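Local structure of 2-Keto-3-deoxy-(6-phospho-)gluconate aldolase (2R91) at residues K166-D179 and A187-N199. The protein belongs to the dihydrodipicolinate synthetase family of aldolases and folds as a TIM barrel, assembled here as a tetramer. Sequence-based numbering, arbitrary orientation.
Sequences KRYLPQARVYNGSD and AVRLDGVVASSAN
The carboxylate of D179 takes hold of two consecutive serines, S196 and S197, in the loops that follow strands 173-176 and 192-193. D179 OD1 accepts from S197 N at 2.9 Å, met on its syn side, and from S197 OG nearly in line with its own C-O bond. D179 OD2 accepts from S196 OG at 2.5 Å, so each oxygen is engaged and the group's rotation is fixed. Both hydroxyls stand between backbone N and carbonyl carbon (chi1 71° in S196, 58° in S197), which turns them to the acid; a water joins G177 O, D179 OD2 and S196 N, and S196 OG also bonds Y239.

Backbone hydrogen bonds tie the parallel strands. V194 N donates to N176 O at 3.0 Å, and N176 N gives a weak, long bond to G192 O. Upstream, D191 N donates to V174 O (2.8 Å). V174 N points to D191 OD2, but that oxygen is crowded in the model, so both this bond and its salt bridge to K166 NZ are less certain. The Y175 hydroxyl is gripped side-on by R173 NE and NH2 and hydrogen-bonded to E2.

Apolar contacts flank these bonds. The Y175 ring lies beside G192, with Y175 CD1 3.4 Å from G192 CA. D191 CB sits over one ring face toward the rim, and V194 CG2 packs on Y175 CB. L190 CD1 covers N176 CB on the other side of the sheet.

Strands 173-176 and 192-193 form the last beta-alpha-beta unit of the eight-stranded barrel: helix 182-187 covers N176, L190 and V193, strand 149-154 borders the first strand, and V4 of strand 2-6 meets Y175 and V194.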
ATOM      1  N   LYS A 166      16.627 -13.792  12.332  1.00 25.14           N
ATOM      2  CA  LYS A 166      17.236 -14.668  13.320  1.00 26.87           C
ATOM      3  C   LYS A 166      16.927 -16.137  12.998  1.00 26.30           C
ATOM      4  O   LYS A 166      17.725 -17.018  13.234  1.00 26.37           O
ATOM      5  CB  LYS A 166      16.677 -14.301  14.693  1.00 29.71           C
ATOM      6  CG  LYS A 166      17.593 -14.537  15.826  1.00 32.50           C
ATOM      7  CD  LYS A 166      18.175 -13.206  16.272  1.00 35.08           C
ATOM      8  CE  LYS A 166      19.635 -13.401  16.690  1.00 34.74           C
ATOM      9  NZ  LYS A 166      19.624 -13.995  18.005  1.00 37.08           N
ATOM     10  N   ARG A 167      15.755 -16.386  12.437  1.00 26.70           N
ATOM     11  CA  ARG A 167      15.357 -17.737  12.062  1.00 27.27           C
ATOM     12  C   ARG A 167      16.153 -18.250  10.867  1.00 27.87           C
ATOM     13  O   ARG A 167      16.654 -19.388  10.881  1.00 28.20           O
ATOM     14  CB  ARG A 167      13.857 -17.763  11.777  1.00 26.23           C
ATOM     15  CG  ARG A 167      13.280 -19.118  11.395  1.00 29.61           C
ATOM     16  CD  ARG A 167      11.814 -18.926  11.028  1.00 30.20           C
ATOM     17  NE  ARG A 167      11.430 -19.830   9.954  1.00 32.84           N
ATOM     18  CZ  ARG A 167      10.490 -19.584   9.059  1.00 31.24           C
ATOM     19  NH1 ARG A 167       9.823 -18.424   9.045  1.00 30.63           N
ATOM     20  NH2 ARG A 167      10.226 -20.519   8.171  1.00 33.32           N
ATOM     21  N   TYR A 168      16.278 -17.425   9.826  1.00 27.73           N
ATOM     22  CA  TYR A 168      16.982 -17.839   8.600  1.00 28.07           C
ATOM     23  C   TYR A 168      18.483 -17.687   8.677  1.00 28.61           C
ATOM     24  O   TYR A 168      19.212 -18.370   7.947  1.00 28.99           O
ATOM     25  CB  TYR A 168      16.478 -17.059   7.373  1.00 28.46           C
ATOM     26  CG  TYR A 168      15.178 -17.570   6.778  1.00 27.73           C
ATOM     27  CD1 TYR A 168      13.963 -17.270   7.361  1.00 27.67           C
ATOM     28  CD2 TYR A 168      15.176 -18.351   5.634  1.00 29.01           C
ATOM     29  CE1 TYR A 168      12.778 -17.723   6.829  1.00 27.77           C
ATOM     30  CE2 TYR A 168      13.993 -18.811   5.085  1.00 29.03           C
ATOM     31  CZ  TYR A 168      12.792 -18.497   5.699  1.00 29.05           C
ATOM     32  OH  TYR A 168      11.606 -18.934   5.155  1.00 29.06           O
ATOM     33  N   LEU A 169      18.949 -16.781   9.526  1.00 27.90           N
ATOM     34  CA  LEU A 169      20.393 -16.568   9.700  1.00 29.19           C
ATOM     35  C   LEU A 169      20.755 -16.630  11.172  1.00 29.65           C
ATOM     36  O   LEU A 169      20.995 -15.595  11.799  1.00 28.33           O
ATOM     37  CB  LEU A 169      20.835 -15.219   9.103  1.00 29.83           C
ATOM     38  CG  LEU A 169      20.465 -14.995   7.638  1.00 31.62           C
ATOM     39  CD1 LEU A 169      20.749 -13.577   7.176  1.00 32.90           C
ATOM     40  CD2 LEU A 169      21.239 -15.960   6.815  1.00 32.29           C
ATOM     41  N   PRO A 170      20.802 -17.856  11.739  1.00 31.75           N
ATOM     42  CA  PRO A 170      20.975 -17.991  13.191  1.00 32.64           C
ATOM     43  C   PRO A 170      22.286 -17.417  13.723  1.00 32.87           C
ATOM     44  O   PRO A 170      22.387 -17.151  14.913  1.00 32.69           O
ATOM     45  CB  PRO A 170      20.902 -19.526  13.432  1.00 33.36           C
ATOM     46  CG  PRO A 170      20.334 -20.107  12.213  1.00 33.29           C
ATOM     47  CD  PRO A 170      20.675 -19.162  11.068  1.00 32.74           C
ATOM     48  N   GLN A 171      23.274 -17.238  12.850  1.00 32.63           N
ATOM     49  CA  GLN A 171      24.565 -16.674  13.248  1.00 33.53           C
ATOM     50  C   GLN A 171      24.696 -15.152  13.061  1.00 31.80           C
ATOM     51  O   GLN A 171      25.648 -14.537  13.563  1.00 32.04           O
ATOM     52  CB  GLN A 171      25.697 -17.383  12.501  1.00 37.03           C
ATOM     53  CG  GLN A 171      25.840 -18.870  12.868  1.00 42.42           C
ATOM     54  CD  GLN A 171      25.921 -19.084  14.378  1.00 46.10           C
ATOM     55  OE1 GLN A 171      26.747 -18.456  15.074  1.00 48.26           O
ATOM     56  NE2 GLN A 171      25.053 -19.968  14.902  1.00 47.58           N
ATOM     57  N   ALA A 172      23.757 -14.540  12.353  1.00 28.80           N
ATOM     58  CA  ALA A 172      23.807 -13.095  12.125  1.00 27.78           C
ATOM     59  C   ALA A 172      23.455 -12.347  13.399  1.00 28.49           C
ATOM     60  O   ALA A 172      22.639 -12.827  14.190  1.00 29.52           O
ATOM     61  CB  ALA A 172      22.826 -12.701  11.003  1.00 26.93           C
ATOM     62  N   ARG A 173      24.032 -11.164  13.584  1.00 28.26           N
ATOM     63  CA  ARG A 173      23.561 -10.215  14.583  1.00 29.70           C
ATOM     64  C   ARG A 173      22.371  -9.406  14.002  1.00 26.18           C
ATOM     65  O   ARG A 173      22.520  -8.701  13.002  1.00 24.48           O
ATOM     66  CB  ARG A 173      24.679  -9.262  14.973  1.00 31.28           C
ATOM     67  CG  ARG A 173      25.788  -9.867  15.850  1.00 36.07           C
ATOM     68  CD  ARG A 173      27.095  -9.036  15.739  1.00 36.72           C
ATOM     69  NE  ARG A 173      26.915  -7.625  16.134  1.00 43.00           N
ATOM     70  CZ  ARG A 173      27.724  -6.604  15.796  1.00 43.92           C
ATOM     71  NH1 ARG A 173      28.803  -6.805  15.034  1.00 46.08           N
ATOM     72  NH2 ARG A 173      27.455  -5.371  16.222  1.00 44.05           N
ATOM     73  N   VAL A 174      21.210  -9.508  14.648  1.00 23.43           N
ATOM     74  CA  VAL A 174      19.954  -8.900  14.154  1.00 20.59           C
ATOM     75  C   VAL A 174      19.436  -7.811  15.116  1.00 20.93           C
ATOM     76  O   VAL A 174      19.356  -8.024  16.334  1.00 19.89           O
ATOM     77  CB  VAL A 174      18.873  -9.999  13.861  1.00 19.95           C
ATOM     78  CG1 VAL A 174      17.571  -9.368  13.378  1.00 19.70           C
ATOM     79  CG2 VAL A 174      19.388 -11.019  12.835  1.00 18.58           C
ATOM     80  N   TYR A 175      19.114  -6.639  14.564  1.00 19.33           N
ATOM     81  CA  TYR A 175      18.685  -5.448  15.301  1.00 20.27           C
ATOM     82  C   TYR A 175      17.420  -4.886  14.660  1.00 18.95           C
ATOM     83  O   TYR A 175      17.262  -4.908  13.429  1.00 18.05           O
ATOM     84  CB  TYR A 175      19.750  -4.339  15.178  1.00 23.78           C
ATOM     85  CG  TYR A 175      21.100  -4.788  15.668  1.00 25.41           C
ATOM     86  CD1 TYR A 175      21.518  -4.506  16.960  1.00 24.73           C
ATOM     87  CD2 TYR A 175      21.930  -5.540  14.859  1.00 26.51           C
ATOM     88  CE1 TYR A 175      22.733  -4.954  17.441  1.00 25.22           C
ATOM     89  CE2 TYR A 175      23.174  -5.980  15.327  1.00 26.32           C
ATOM     90  CZ  TYR A 175      23.558  -5.664  16.613  1.00 26.13           C
ATOM     91  OH  TYR A 175      24.781  -6.093  17.074  1.00 27.83           O
ATOM     92  N   ASN A 176      16.518  -4.387  15.484  1.00 18.08           N
ATOM     93  CA  ASN A 176      15.365  -3.667  14.956  1.00 18.69           C
ATOM     94  C   ASN A 176      15.585  -2.164  15.106  1.00 18.73           C
ATOM     95  O   ASN A 176      16.131  -1.701  16.123  1.00 19.11           O
ATOM     96  CB  ASN A 176      14.046  -4.132  15.630  1.00 18.54           C
ATOM     97  CG  ASN A 176      12.850  -3.358  15.129  1.00 17.95           C
ATOM     98  OD1 ASN A 176      12.594  -2.265  15.593  1.00 20.45           O
ATOM     99  ND2 ASN A 176      12.144  -3.896  14.145  1.00 19.28           N
ATOM    100  N   GLY A 177      15.165  -1.396  14.098  1.00 19.05           N
ATOM    101  CA  GLY A 177      15.480   0.046  14.050  1.00 18.17           C
ATOM    102  C   GLY A 177      14.314   0.979  14.382  1.00 20.75           C
ATOM    103  O   GLY A 177      14.439   2.204  14.301  1.00 21.27           O
ATOM    104  N   SER A 178      13.177   0.414  14.779  1.00 19.61           N
ATOM    105  CA  SER A 178      11.995   1.222  15.104  1.00 20.01           C
ATOM    106  C   SER A 178      12.026   1.690  16.575  1.00 19.34           C
ATOM    107  O   SER A 178      12.198   0.874  17.484  1.00 18.17           O
ATOM    108  CB  SER A 178      10.705   0.453  14.767  1.00 21.37           C
ATOM    109  OG  SER A 178       9.564   1.185  15.236  1.00 25.04           O
ATOM    110  N   ASP A 179      11.941   2.996  16.801  1.00 16.67           N
ATOM    111  CA  ASP A 179      11.885   3.534  18.179  1.00 18.51           C
ATOM    112  C   ASP A 179      10.703   2.956  18.986  1.00 19.74           C
ATOM    113  O   ASP A 179      10.768   2.843  20.213  1.00 18.60           O
ATOM    114  CB  ASP A 179      11.733   5.036  18.135  1.00 18.90           C
ATOM    115  CG  ASP A 179      13.027   5.738  17.718  1.00 19.80           C
ATOM    116  OD1 ASP A 179      13.990   5.723  18.493  1.00 19.27           O
ATOM    117  OD2 ASP A 179      13.063   6.257  16.609  1.00 21.48           O
ATOM    118  N   ALA A 187      12.880  -7.581  24.852  1.00 20.15           N
ATOM    119  CA  ALA A 187      11.995  -8.656  25.361  1.00 20.29           C
ATOM    120  C   ALA A 187      12.096  -9.956  24.563  1.00 21.35           C
ATOM    121  O   ALA A 187      12.046 -11.076  25.124  1.00 22.50           O
ATOM    122  CB  ALA A 187      10.567  -8.155  25.379  1.00 19.86           C
ATOM    123  N   VAL A 188      12.241  -9.844  23.248  1.00 20.25           N
ATOM    124  CA  VAL A 188      12.333 -11.053  22.441  1.00 20.05           C
ATOM    125  C   VAL A 188      13.787 -11.458  22.212  1.00 20.78           C
ATOM    126  O   VAL A 188      14.061 -12.431  21.500  1.00 22.89           O
ATOM    127  CB  VAL A 188      11.558 -10.976  21.082  1.00 19.62           C
ATOM    128  CG1 VAL A 188      10.056 -10.726  21.302  1.00 20.28           C
ATOM    129  CG2 VAL A 188      12.189  -9.921  20.116  1.00 20.07           C
ATOM    130  N   ARG A 189      14.705 -10.738  22.840  1.00 21.34           N
ATOM    131  CA  ARG A 189      16.148 -11.010  22.706  1.00 22.79           C
ATOM    132  C   ARG A 189      16.675 -10.990  21.266  1.00 22.28           C
ATOM    133  O   ARG A 189      17.351 -11.931  20.800  1.00 21.56           O
ATOM    134  CB  ARG A 189      16.573 -12.311  23.450  1.00 24.88           C
ATOM    135  CG  ARG A 189      16.145 -12.281  24.908  1.00 28.87           C
ATOM    136  CD  ARG A 189      16.932 -13.240  25.790  1.00 34.56           C
ATOM    137  NE  ARG A 189      16.582 -13.020  27.198  1.00 38.93           N
ATOM    138  CZ  ARG A 189      16.790 -13.901  28.184  1.00 40.67           C
ATOM    139  NH1 ARG A 189      17.362 -15.084  27.926  1.00 41.50           N
ATOM    140  NH2 ARG A 189      16.429 -13.596  29.431  1.00 40.65           N
ATOM    141  N   LEU A 190      16.351  -9.913  20.556  1.00 20.93           N
ATOM    142  CA  LEU A 190      17.110  -9.571  19.357  1.00 21.05           C
ATOM    143  C   LEU A 190      18.526  -9.268  19.852  1.00 20.90           C
ATOM    144  O   LEU A 190      18.747  -9.123  21.054  1.00 19.87           O
ATOM    145  CB  LEU A 190      16.497  -8.348  18.664  1.00 18.86           C
ATOM    146  CG  LEU A 190      15.128  -8.595  18.001  1.00 18.71           C
ATOM    147  CD1 LEU A 190      14.788  -7.352  17.215  1.00 16.73           C
ATOM    148  CD2 LEU A 190      15.197  -9.823  17.079  1.00 19.51           C
ATOM    149  N   ASP A 191      19.491  -9.139  18.940  1.00 20.52           N
ATOM    150  CA  ASP A 191      20.838  -8.808  19.385  1.00 21.15           C
ATOM    151  C   ASP A 191      20.948  -7.372  19.867  1.00 21.34           C
ATOM    152  O   ASP A 191      21.909  -7.006  20.518  1.00 22.24           O
ATOM    153  CB  ASP A 191      21.807  -9.095  18.269  1.00 21.82           C
ATOM    154  CG  ASP A 191      21.840 -10.547  17.959  1.00 23.09           C
ATOM    155  OD1 ASP A 191      22.474 -11.281  18.734  1.00 24.51           O
ATOM    156  OD2 ASP A 191      21.170 -10.973  17.008  1.00 22.21           O
ATOM    157  N   GLY A 192      19.966  -6.539  19.527  1.00 20.67           N
ATOM    158  CA  GLY A 192      20.008  -5.171  19.973  1.00 18.46           C
ATOM    159  C   GLY A 192      19.012  -4.307  19.229  1.00 18.13           C
ATOM    160  O   GLY A 192      18.137  -4.806  18.470  1.00 18.37           O
ATOM    161  N   VAL A 193      19.126  -3.015  19.469  1.00 16.83           N
ATOM    162  CA  VAL A 193      18.304  -2.018  18.787  1.00 17.87           C
ATOM    163  C   VAL A 193      19.216  -1.027  18.091  1.00 17.77           C
ATOM    164  O   VAL A 193      20.306  -0.745  18.580  1.00 17.06           O
ATOM    165  CB  VAL A 193      17.369  -1.239  19.788  1.00 17.82           C
ATOM    166  CG1 VAL A 193      16.397  -2.234  20.487  1.00 17.93           C
ATOM    167  CG2 VAL A 193      18.173  -0.474  20.871  1.00 19.41           C
ATOM    168  N   VAL A 194      18.747  -0.487  16.972  1.00 18.29           N
ATOM    169  CA  VAL A 194      19.404   0.651  16.345  1.00 19.69           C
ATOM    170  C   VAL A 194      18.385   1.776  16.190  1.00 20.06           C
ATOM    171  O   VAL A 194      17.944   2.093  15.102  1.00 22.49           O
ATOM    172  CB  VAL A 194      20.008   0.296  14.940  1.00 20.09           C
ATOM    173  CG1 VAL A 194      20.850   1.468  14.398  1.00 19.40           C
ATOM    174  CG2 VAL A 194      20.864  -0.949  15.005  1.00 22.77           C
ATOM    175  N   ALA A 195      18.033   2.400  17.293  1.00 22.21           N
ATOM    176  CA  ALA A 195      16.963   3.387  17.299  1.00 21.48           C
ATOM    177  C   ALA A 195      17.479   4.831  17.288  1.00 19.13           C
ATOM    178  O   ALA A 195      18.412   5.190  18.021  1.00 20.26           O
ATOM    179  CB  ALA A 195      16.019   3.119  18.533  1.00 22.64           C
ATOM    180  N   SER A 196      16.818   5.683  16.506  1.00 18.14           N
ATOM    181  CA  SER A 196      17.175   7.107  16.402  1.00 17.80           C
ATOM    182  C   SER A 196      17.214   7.830  17.741  1.00 17.17           C
ATOM    183  O   SER A 196      18.011   8.752  17.932  1.00 15.93           O
ATOM    184  CB  SER A 196      16.194   7.817  15.456  1.00 19.23           C
ATOM    185  OG  SER A 196      14.901   7.937  16.070  1.00 20.07           O
ATOM    186  N   SER A 197      16.364   7.410  18.688  1.00 16.53           N
ATOM    187  CA  SER A 197      16.343   8.039  20.012  1.00 16.72           C
ATOM    188  C   SER A 197      17.614   7.805  20.854  1.00 17.40           C
ATOM    189  O   SER A 197      17.796   8.453  21.889  1.00 16.84           O
ATOM    190  CB  SER A 197      15.120   7.568  20.834  1.00 16.40           C
ATOM    191  OG  SER A 197      15.138   6.167  20.976  1.00 17.44           O
ATOM    192  N   ALA A 198      18.486   6.888  20.445  1.00 16.28           N
ATOM    193  CA  ALA A 198      19.795   6.813  21.115  1.00 16.78           C
ATOM    194  C   ALA A 198      20.585   8.115  20.959  1.00 17.42           C
ATOM    195  O   ALA A 198      21.520   8.359  21.713  1.00 17.38           O
ATOM    196  CB  ALA A 198      20.611   5.609  20.643  1.00 17.67           C
ATOM    197  N   ASN A 199      20.216   8.944  19.989  1.00 16.46           N
ATOM    198  CA  ASN A 199      20.824  10.266  19.895  1.00 18.37           C
ATOM    199  C   ASN A 199      20.467  11.182  21.053  1.00 18.32           C
ATOM    200  O   ASN A 199      21.320  11.893  21.561  1.00 19.19           O
ATOM    201  CB  ASN A 199      20.445  10.977  18.594  1.00 17.85           C
ATOM    202  CG  ASN A 199      21.167  10.400  17.411  1.00 18.88           C
ATOM    203  OD1 ASN A 199      22.355  10.672  17.218  1.00 17.94           O
ATOM    204  ND2 ASN A 199      20.479   9.553  16.647  1.00 16.76           N
TER
HETATM  205  O   HOH W   1      19.960 -13.681  20.983  1.00 54.19           O
HETATM  206  O   HOH W   2      23.852 -13.612  17.285  1.00 51.09           O
HETATM  207  O   HOH W   3      14.745   4.748  14.650  1.00 31.84           O